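Local coordinates for clavulanic acid biosynthesis oligopeptide binding protein 2 (Streptomyces clavuligerus, PDB 2WOP) that probably serves as a peptide-binding component of transport, linked to clavulanic acid biosynthesis, and is found here with a free arginine bound, at residues Phe303-Ala308 and Leu448-Trp453. Sequence-based numbering, arbitrary orientation.
Sequences FLHFVA and LLVTDW. With ARG (arginine), chain B.
L304, F306 and A308 pair with W453, T451 and L449 through two backbone hydrogen bonds each, joining strands 303-308 and 448-453 in antiparallel register. The bond from F306 N to T451 O is nearly straight, 176° at the hydrogen. T451 O also takes a weak, bent bond from ND1 of H305, at 2.9 Å, and the imidazole reaches back to it because CG stands opposite the backbone N (chi1 -170°).

Apolar packing differs on the two faces of the sheet. Beside F306, CG2 of T451 sits over one face of the ring, off toward the rim and 3.3 Å from CZ, a CH-pi contact; W453 CB meets the same ring at its edge, in plane, 3.8 Å from CE2. On the sheet face carrying H305, V450 CG1 lies 3.5 Å from its CE1, and helix 401-414 covers both residues.

At the F303 end of the pair the F303 ring leans against the W453 backbone, CD2 3.3 Å from C, and its CE2 comes 4.0 Å from O of the bound arginine. The indole of W453 lies by the same ligand, CZ3 3.1 Å from its N. Cutting F303 back to alanine is likely to uncover the W453 carbonyl and take away the ring beside the ligand's carboxylate. F463 O holds the indole NE1. Central strands thus deliver side chains to the ligand cleft, as in periplasmic-binding-protein folds of the family 5 solute-binding proteins.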
loop_
_atom_site.group_PDB
_atom_site.type_symbol
_atom_site.label_atom_id
_atom_site.label_comp_id
_atom_site.label_asym_id
_atom_site.label_seq_id
_atom_site.Cartn_x
_atom_site.Cartn_y
_atom_site.Cartn_z
ATOM N N PHE A 303 0.744 -3.990 6.205
ATOM C CA PHE A 303 0.520 -2.746 6.963
ATOM C C PHE A 303 1.142 -2.854 8.346
ATOM O O PHE A 303 1.152 -3.927 8.952
ATOM C CB PHE A 303 -0.971 -2.410 7.112
ATOM C CG PHE A 303 -1.581 -1.772 5.888
ATOM C CD1 PHE A 303 -1.809 -2.522 4.732
ATOM C CD2 PHE A 303 -1.921 -0.431 5.890
ATOM C CE1 PHE A 303 -2.381 -1.930 3.583
ATOM C CE2 PHE A 303 -2.495 0.173 4.760
ATOM C CZ PHE A 303 -2.719 -0.571 3.606
ATOM N N LEU A 304 1.668 -1.733 8.829
ATOM C CA LEU A 304 2.202 -1.627 10.171
ATOM C C LEU A 304 1.268 -0.713 10.960
ATOM O O LEU A 304 0.878 0.353 10.470
ATOM C CB LEU A 304 3.622 -1.031 10.137
ATOM C CG LEU A 304 4.208 -0.600 11.499
ATOM C CD1 LEU A 304 4.566 -1.794 12.354
ATOM C CD2 LEU A 304 5.418 0.354 11.367
ATOM N N HIS A 305 0.924 -1.147 12.170
ATOM C CA HIS A 305 0.177 -0.332 13.103
ATOM C C HIS A 305 1.194 0.201 14.097
ATOM O O HIS A 305 1.954 -0.574 14.678
ATOM C CB HIS A 305 -0.858 -1.171 13.848
ATOM C CG HIS A 305 -1.830 -0.358 14.646
ATOM N ND1 HIS A 305 -2.347 0.841 14.198
ATOM C CD2 HIS A 305 -2.429 -0.600 15.839
ATOM C CE1 HIS A 305 -3.200 1.315 15.088
ATOM N NE2 HIS A 305 -3.269 0.458 16.091
ATOM N N PHE A 306 1.172 1.511 14.321
ATOM C CA PHE A 306 2.180 2.111 15.188
ATOM C C PHE A 306 1.726 3.377 15.894
ATOM O O PHE A 306 0.694 3.944 15.560
ATOM C CB PHE A 306 3.490 2.347 14.396
ATOM C CG PHE A 306 3.389 3.390 13.309
ATOM C CD1 PHE A 306 3.781 4.719 13.553
ATOM C CD2 PHE A 306 2.952 3.044 12.031
ATOM C CE1 PHE A 306 3.722 5.685 12.526
ATOM C CE2 PHE A 306 2.887 3.997 11.011
ATOM C CZ PHE A 306 3.263 5.316 11.254
ATOM N N VAL A 307 2.510 3.804 16.878
ATOM C CA VAL A 307 2.242 5.071 17.553
ATOM C C VAL A 307 3.437 5.967 17.251
ATOM O O VAL A 307 4.590 5.546 17.414
ATOM C CB VAL A 307 2.087 4.887 19.074
ATOM C CG1 VAL A 307 2.013 6.247 19.778
ATOM C CG2 VAL A 307 0.811 4.069 19.392
ATOM N N ALA A 308 3.157 7.187 16.799
ATOM C CA ALA A 308 4.220 8.159 16.487
ATOM C C ALA A 308 4.298 9.183 17.600
ATOM O O ALA A 308 3.267 9.623 18.111
ATOM C CB ALA A 308 3.948 8.845 15.166
ATOM N N LEU A 448 1.430 12.268 20.885
ATOM C CA LEU A 448 1.340 10.898 20.354
ATOM C C LEU A 448 0.219 10.798 19.329
ATOM O O LEU A 448 -0.807 11.467 19.471
ATOM C CB LEU A 448 1.093 9.866 21.459
ATOM C CG LEU A 448 1.959 9.948 22.720
ATOM C CD1 LEU A 448 1.147 10.618 23.841
ATOM C CD2 LEU A 448 2.441 8.583 23.156
ATOM N N LEU A 449 0.403 9.932 18.335
ATOM C CA LEU A 449 -0.583 9.744 17.259
ATOM C C LEU A 449 -0.680 8.263 16.954
ATOM O O LEU A 449 0.346 7.589 16.778
ATOM C CB LEU A 449 -0.166 10.499 15.987
ATOM C CG LEU A 449 -0.202 12.040 16.003
ATOM C CD1 LEU A 449 0.518 12.613 14.784
ATOM C CD2 LEU A 449 -1.660 12.526 16.028
ATOM N N VAL A 450 -1.914 7.759 16.887
ATOM C CA VAL A 450 -2.128 6.366 16.515
ATOM C C VAL A 450 -2.392 6.323 15.019
ATOM O O VAL A 450 -3.222 7.078 14.505
ATOM C CB VAL A 450 -3.316 5.751 17.282
ATOM C CG1 VAL A 450 -3.595 4.306 16.804
ATOM C CG2 VAL A 450 -3.041 5.760 18.776
ATOM N N THR A 451 -1.693 5.447 14.302
ATOM C CA THR A 451 -1.979 5.324 12.881
ATOM C C THR A 451 -1.564 3.962 12.341
ATOM O O THR A 451 -1.028 3.115 13.078
ATOM C CB THR A 451 -1.360 6.506 12.066
ATOM O OG1 THR A 451 -1.954 6.574 10.760
ATOM C CG2 THR A 451 0.162 6.326 11.923
ATOM N N ASP A 452 -1.832 3.747 11.062
ATOM C CA ASP A 452 -1.304 2.582 10.364
ATOM C C ASP A 452 -0.812 3.007 8.989
ATOM O O ASP A 452 -1.113 4.108 8.546
ATOM C CB ASP A 452 -2.311 1.432 10.314
ATOM C CG ASP A 452 -3.608 1.789 9.609
ATOM O OD1 ASP A 452 -3.787 2.930 9.131
ATOM O OD2 ASP A 452 -4.486 0.900 9.563
ATOM N N TRP A 453 -0.036 2.150 8.342
ATOM C CA TRP A 453 0.638 2.510 7.101
ATOM C C TRP A 453 0.927 1.266 6.281
ATOM O O TRP A 453 1.331 0.258 6.839
ATOM C CB TRP A 453 1.969 3.171 7.450
ATOM C CG TRP A 453 2.962 3.230 6.348
ATOM C CD1 TRP A 453 4.093 2.462 6.226
ATOM C CD2 TRP A 453 2.960 4.125 5.234
ATOM N NE1 TRP A 453 4.782 2.812 5.087
ATOM C CE2 TRP A 453 4.109 3.823 4.452
ATOM C CE3 TRP A 453 2.083 5.121 4.790
ATOM C CZ2 TRP A 453 4.408 4.503 3.262
ATOM C CZ3 TRP A 453 2.392 5.821 3.618
ATOM C CH2 TRP A 453 3.547 5.502 2.865
HETATM N N ARG B . 0.485 4.356 1.709
HETATM C CA ARG B . -0.931 4.794 1.787
HETATM C C ARG B . -1.503 4.559 3.183
HETATM O O ARG B . -0.949 3.829 4.023
HETATM C CB ARG B . -1.767 4.046 0.753
HETATM C CG ARG B . -1.694 2.525 0.925
HETATM C CD ARG B . -2.790 1.837 0.147
HETATM N NE ARG B . -2.722 2.093 -1.296
HETATM C CZ ARG B . -1.786 1.600 -2.112
HETATM N NH1 ARG B . -0.805 0.830 -1.638
HETATM N NH2 ARG B . -1.835 1.873 -3.406
HETATM O OXT ARG B . -2.570 5.087 3.466
#